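Local coordinates for protein transcriptional regulator (GntR family) (Enterococcus faecalis, PDB 3DDV) that probably regulates transcription as a GntR-family factor, through a UTRA domain of the kind that binds small-molecule effectors, at residues P18-P30 with V118-R131. Sequence-based numbering, arbitrary orientation.
Sequences PSSSEMEKLQLGP and VSYFENGLPFEYVR
Lys-25 and Tyr-129 meet where the short helix 20-26 packs on the antiparallel sheet of the UTRA domain, over the hairpin of strands 111-121 and 126-135, and they illustrate how a lysine's aliphatic stem can serve as a hydrophobic surface. Chi1 (-51°), with CG anti to the carbonyl carbon, puts Lys-25 CG over the phenol face in a CH-pi contact, 3.7 Å from the ring centroid and 6° off its normal; its CB also touches Val-118 CG2. The ring thus lies between this methylene and, off-centre on the opposite face, the Arg-131 guanidinium. Further along, Leu-26 CD2 lies against Tyr-129 CB and Pro-126 CB, both at 4.0 Å, while the amide of Gln-27 rests on Pro-126, Gln-27 OE1 coming within 3.5 Å of Pro-126 CD. Glu-22 OE2 forms a salt bridge to Arg-131 NH2, a weak 3.3 Å bond, with the carboxylate and guanidinium planes 78° apart; Ser-54 on the adjacent strand 46-56 also hydrogen-bonds OE2. Behind this shell both helix ends are defined by standard motifs: a Schellman motif, with Gln-27 as C-prime residue, closes the helix after Leu-26, and a capping box starts it, Glu-22 N bonding to Ser-19 OG while Ser-19 N holds the other carboxylate oxygen, Glu-22 OE1, at 3.1 Å.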
loop_
_atom_site.group_PDB
_atom_site.type_symbol
_atom_site.label_atom_id
_atom_site.label_comp_id
_atom_site.label_asym_id
_atom_site.label_seq_id
_atom_site.Cartn_x
_atom_site.Cartn_y
_atom_site.Cartn_z
ATOM N N PRO B 18 -3.709 34.636 14.868
ATOM C CA PRO B 18 -3.473 33.474 14.057
ATOM C C PRO B 18 -4.463 33.323 12.926
ATOM O O PRO B 18 -5.599 33.719 13.067
ATOM C CB PRO B 18 -3.671 32.327 15.058
ATOM C CG PRO B 18 -4.658 32.887 16.042
ATOM C CD PRO B 18 -4.320 34.319 16.162
ATOM N N SER B 19 -4.027 32.709 11.836
ATOM C CA SER B 19 -4.917 32.243 10.771
ATOM C C SER B 19 -5.728 30.986 11.216
ATOM O O SER B 19 -5.476 30.402 12.282
ATOM C CB SER B 19 -4.050 31.873 9.578
ATOM O OG SER B 19 -3.381 30.639 9.821
ATOM N N SER B 20 -6.663 30.534 10.393
ATOM C CA SER B 20 -7.402 29.311 10.729
ATOM C C SER B 20 -6.519 28.087 10.973
ATOM O O SER B 20 -6.674 27.355 11.970
ATOM C CB SER B 20 -8.374 28.975 9.604
ATOM O OG SER B 20 -9.038 30.165 9.212
ATOM N N SER B 21 -5.616 27.821 10.042
ATOM C CA SER B 21 -4.822 26.626 10.193
ATOM C C SER B 21 -3.949 26.816 11.441
ATOM O O SER B 21 -3.691 25.863 12.179
ATOM C CB SER B 21 -4.029 26.298 8.930
ATOM O OG SER B 21 -2.831 26.973 8.906
ATOM N N GLU B 22 -3.551 28.055 11.717
ATOM C CA GLU B 22 -2.737 28.270 12.881
ATOM C C GLU B 22 -3.572 28.043 14.139
ATOM O O GLU B 22 -3.087 27.496 15.107
ATOM C CB GLU B 22 -2.074 29.651 12.837
ATOM C CG GLU B 22 -0.971 29.727 11.786
ATOM C CD GLU B 22 -0.356 31.114 11.626
ATOM O OE1 GLU B 22 -1.014 32.109 11.958
ATOM O OE2 GLU B 22 0.795 31.205 11.159
ATOM N N MET B 23 -4.835 28.450 14.129
ATOM C CA MET B 23 -5.710 28.249 15.295
ATOM C C MET B 23 -5.878 26.757 15.555
ATOM O O MET B 23 -5.735 26.273 16.669
ATOM C CB MET B 23 -7.075 28.871 15.045
ATOM C CG MET B 23 -7.045 30.389 15.058
ATOM S SD MET B 23 -8.647 31.138 14.706
ATOM C CE MET B 23 -9.589 30.264 15.958
ATOM N N GLU B 24 -6.166 26.041 14.489
ATOM C CA GLU B 24 -6.433 24.635 14.556
ATOM C C GLU B 24 -5.205 23.834 15.094
ATOM O O GLU B 24 -5.327 23.112 16.090
ATOM C CB GLU B 24 -6.878 24.200 13.140
ATOM C CG GLU B 24 -7.585 22.852 13.013
ATOM C CD GLU B 24 -6.785 21.805 12.263
ATOM O OE1 GLU B 24 -5.573 22.002 12.021
ATOM O OE2 GLU B 24 -7.381 20.767 11.907
ATOM N N LYS B 25 -4.038 24.000 14.464
ATOM C CA LYS B 25 -2.834 23.250 14.831
ATOM C C LYS B 25 -2.239 23.664 16.176
ATOM O O LYS B 25 -1.620 22.862 16.851
ATOM C CB LYS B 25 -1.708 23.460 13.816
ATOM C CG LYS B 25 -2.057 23.243 12.381
ATOM C CD LYS B 25 -2.163 21.783 11.992
ATOM C CE LYS B 25 -2.512 21.702 10.521
ATOM N NZ LYS B 25 -2.865 20.311 10.129
ATOM N N LEU B 26 -2.338 24.940 16.529
ATOM C CA LEU B 26 -1.744 25.400 17.774
ATOM C C LEU B 26 -2.815 25.444 18.855
ATOM O O LEU B 26 -2.522 25.723 20.019
ATOM C CB LEU B 26 -1.082 26.762 17.588
ATOM C CG LEU B 26 0.220 26.818 16.787
ATOM C CD1 LEU B 26 0.775 28.271 16.729
ATOM C CD2 LEU B 26 1.240 25.875 17.389
ATOM N N GLN B 27 -4.049 25.149 18.445
ATOM C CA GLN B 27 -5.188 25.038 19.335
ATOM C C GLN B 27 -5.312 26.321 20.077
ATOM O O GLN B 27 -4.988 26.395 21.247
ATOM C CB GLN B 27 -5.033 23.871 20.301
ATOM C CG GLN B 27 -5.358 22.518 19.706
ATOM C CD GLN B 27 -4.693 21.416 20.513
ATOM O OE1 GLN B 27 -4.589 21.540 21.739
ATOM N NE2 GLN B 27 -4.203 20.355 19.841
ATOM N N LEU B 28 -5.749 27.335 19.352
ATOM C CA LEU B 28 -5.759 28.690 19.839
ATOM C C LEU B 28 -6.984 29.331 19.270
ATOM O O LEU B 28 -7.440 29.002 18.182
ATOM C CB LEU B 28 -4.547 29.469 19.323
ATOM C CG LEU B 28 -3.106 29.176 19.756
ATOM C CD1 LEU B 28 -2.157 29.979 18.866
ATOM C CD2 LEU B 28 -2.854 29.530 21.206
ATOM N N GLY B 29 -7.524 30.264 20.019
ATOM C CA GLY B 29 -8.687 30.983 19.565
ATOM C C GLY B 29 -8.213 32.115 18.688
ATOM O O GLY B 29 -6.995 32.455 18.659
ATOM N N PRO B 30 -9.166 32.757 18.004
ATOM C CA PRO B 30 -8.740 33.916 17.264
ATOM C C PRO B 30 -8.338 34.813 18.404
ATOM O O PRO B 30 -8.774 34.554 19.554
ATOM C CB PRO B 30 -10.030 34.399 16.607
ATOM C CG PRO B 30 -11.118 33.979 17.586
ATOM C CD PRO B 30 -10.632 32.612 18.011
ATOM N N VAL B 118 3.712 19.839 13.680
ATOM C CA VAL B 118 3.291 20.365 14.979
ATOM C C VAL B 118 4.032 19.652 16.110
ATOM O O VAL B 118 4.159 18.443 16.078
ATOM C CB VAL B 118 1.807 20.184 15.230
ATOM C CG1 VAL B 118 1.449 20.800 16.565
ATOM C CG2 VAL B 118 1.028 20.805 14.134
ATOM N N SER B 119 4.490 20.395 17.106
ATOM C CA SER B 119 5.214 19.829 18.220
ATOM C C SER B 119 4.500 20.203 19.486
ATOM O O SER B 119 3.910 21.292 19.594
ATOM C CB SER B 119 6.634 20.382 18.305
ATOM O OG SER B 119 7.341 20.147 17.111
ATOM N N TYR B 120 4.583 19.312 20.466
ATOM C CA TYR B 120 3.787 19.445 21.672
ATOM C C TYR B 120 4.619 19.338 22.939
ATOM O O TYR B 120 5.662 18.688 22.962
ATOM C CB TYR B 120 2.733 18.337 21.698
ATOM C CG TYR B 120 1.842 18.305 20.506
ATOM C CD1 TYR B 120 0.587 18.885 20.547
ATOM C CD2 TYR B 120 2.247 17.694 19.344
ATOM C CE1 TYR B 120 -0.256 18.854 19.446
ATOM C CE2 TYR B 120 1.426 17.671 18.233
ATOM C CZ TYR B 120 0.180 18.245 18.295
ATOM O OH TYR B 120 -0.628 18.219 17.194
ATOM N N PHE B 121 4.134 19.926 24.023
ATOM C CA PHE B 121 4.725 19.615 25.311
ATOM C C PHE B 121 4.289 18.214 25.781
ATOM O O PHE B 121 3.219 17.695 25.383
ATOM C CB PHE B 121 4.375 20.687 26.355
ATOM C CG PHE B 121 5.093 21.988 26.135
ATOM C CD1 PHE B 121 6.435 22.008 25.722
ATOM C CD2 PHE B 121 4.451 23.189 26.334
ATOM C CE1 PHE B 121 7.122 23.222 25.532
ATOM C CE2 PHE B 121 5.119 24.399 26.141
ATOM C CZ PHE B 121 6.455 24.418 25.748
ATOM N N GLU B 122 5.107 17.618 26.648
ATOM C CA GLU B 122 4.708 16.399 27.343
ATOM C C GLU B 122 3.314 16.531 27.914
ATOM O O GLU B 122 2.666 15.534 28.096
ATOM C CB GLU B 122 5.716 15.998 28.422
ATOM C CG GLU B 122 7.038 15.577 27.781
ATOM C CD GLU B 122 7.997 14.861 28.715
ATOM O OE1 GLU B 122 7.888 15.083 29.947
ATOM O OE2 GLU B 122 8.869 14.105 28.208
ATOM N N ASN B 123 2.814 17.738 28.169
ATOM C CA ASN B 123 1.459 17.823 28.670
ATOM C C ASN B 123 0.393 17.974 27.597
ATOM O O ASN B 123 -0.755 18.326 27.916
ATOM C CB ASN B 123 1.346 18.918 29.725
ATOM C CG ASN B 123 1.465 20.331 29.154
ATOM O OD1 ASN B 123 1.016 20.631 28.035
ATOM N ND2 ASN B 123 2.050 21.223 29.956
ATOM N N GLY B 124 0.757 17.735 26.333
ATOM C CA GLY B 124 -0.222 17.827 25.218
ATOM C C GLY B 124 -0.428 19.182 24.534
ATOM O O GLY B 124 -1.102 19.257 23.525
ATOM N N LEU B 125 0.153 20.254 25.075
ATOM C CA LEU B 125 0.000 21.635 24.529
ATOM C C LEU B 125 0.905 21.856 23.305
ATOM O O LEU B 125 2.128 21.674 23.402
ATOM C CB LEU B 125 0.401 22.670 25.581
ATOM C CG LEU B 125 0.235 24.169 25.264
ATOM C CD1 LEU B 125 -1.226 24.545 25.248
ATOM C CD2 LEU B 125 1.074 25.061 26.262
ATOM N N PRO B 126 0.312 22.233 22.154
ATOM C CA PRO B 126 1.100 22.652 20.993
ATOM C C PRO B 126 1.996 23.839 21.294
ATOM O O PRO B 126 1.576 24.779 21.978
ATOM C CB PRO B 126 0.046 23.089 19.987
ATOM C CG PRO B 126 -1.249 22.458 20.444
ATOM C CD PRO B 126 -1.140 22.243 21.904
ATOM N N PHE B 127 3.211 23.822 20.771
ATOM C CA PHE B 127 4.028 24.987 20.894
ATOM C C PHE B 127 4.676 25.429 19.594
ATOM O O PHE B 127 5.420 26.391 19.582
ATOM C CB PHE B 127 5.047 24.784 22.015
ATOM C CG PHE B 127 6.133 23.832 21.684
ATOM C CD1 PHE B 127 7.274 24.272 21.032
ATOM C CD2 PHE B 127 6.044 22.496 22.051
ATOM C CE1 PHE B 127 8.304 23.388 20.726
ATOM C CE2 PHE B 127 7.057 21.610 21.749
ATOM C CZ PHE B 127 8.199 22.042 21.078
ATOM N N GLU B 128 4.358 24.794 18.489
ATOM C CA GLU B 128 5.088 25.039 17.277
ATOM C C GLU B 128 4.246 24.558 16.102
ATOM O O GLU B 128 3.703 23.446 16.147
ATOM C CB GLU B 128 6.345 24.205 17.351
ATOM C CG GLU B 128 7.493 24.834 16.763
ATOM C CD GLU B 128 8.772 23.946 16.729
ATOM O OE1 GLU B 128 8.707 22.656 16.679
ATOM O OE2 GLU B 128 9.851 24.617 16.682
ATOM N N TYR B 129 4.119 25.362 15.053
ATOM C CA TYR B 129 3.579 24.856 13.792
ATOM C C TYR B 129 4.555 25.276 12.724
ATOM O O TYR B 129 4.727 26.439 12.451
ATOM C CB TYR B 129 2.205 25.459 13.531
ATOM C CG TYR B 129 1.628 25.100 12.195
ATOM C CD1 TYR B 129 1.837 23.860 11.648
ATOM C CD2 TYR B 129 0.837 25.991 11.497
ATOM C CE1 TYR B 129 1.298 23.514 10.430
ATOM C CE2 TYR B 129 0.266 25.635 10.276
ATOM C CZ TYR B 129 0.522 24.393 9.751
ATOM O OH TYR B 129 0.013 24.017 8.534
ATOM N N VAL B 130 5.248 24.335 12.145
ATOM C CA VAL B 130 6.428 24.675 11.357
ATOM C C VAL B 130 6.248 24.096 9.982
ATOM O O VAL B 130 5.785 22.960 9.824
ATOM C CB VAL B 130 7.751 24.174 12.045
ATOM C CG1 VAL B 130 8.985 24.641 11.279
ATOM C CG2 VAL B 130 7.787 24.658 13.507
ATOM N N ARG B 131 6.533 24.898 8.975
ATOM C CA ARG B 131 6.204 24.493 7.614
ATOM C C ARG B 131 7.436 24.825 6.817
ATOM O O ARG B 131 7.805 26.014 6.666
ATOM C CB ARG B 131 5.004 25.263 7.110
ATOM C CG ARG B 131 3.772 25.076 7.999
ATOM C CD ARG B 131 2.945 26.330 8.104
ATOM N NE ARG B 131 3.307 27.091 9.271
ATOM C CZ ARG B 131 2.774 28.270 9.583
ATOM N NH1 ARG B 131 1.898 28.865 8.812
ATOM N NH2 ARG B 131 3.153 28.884 10.667
#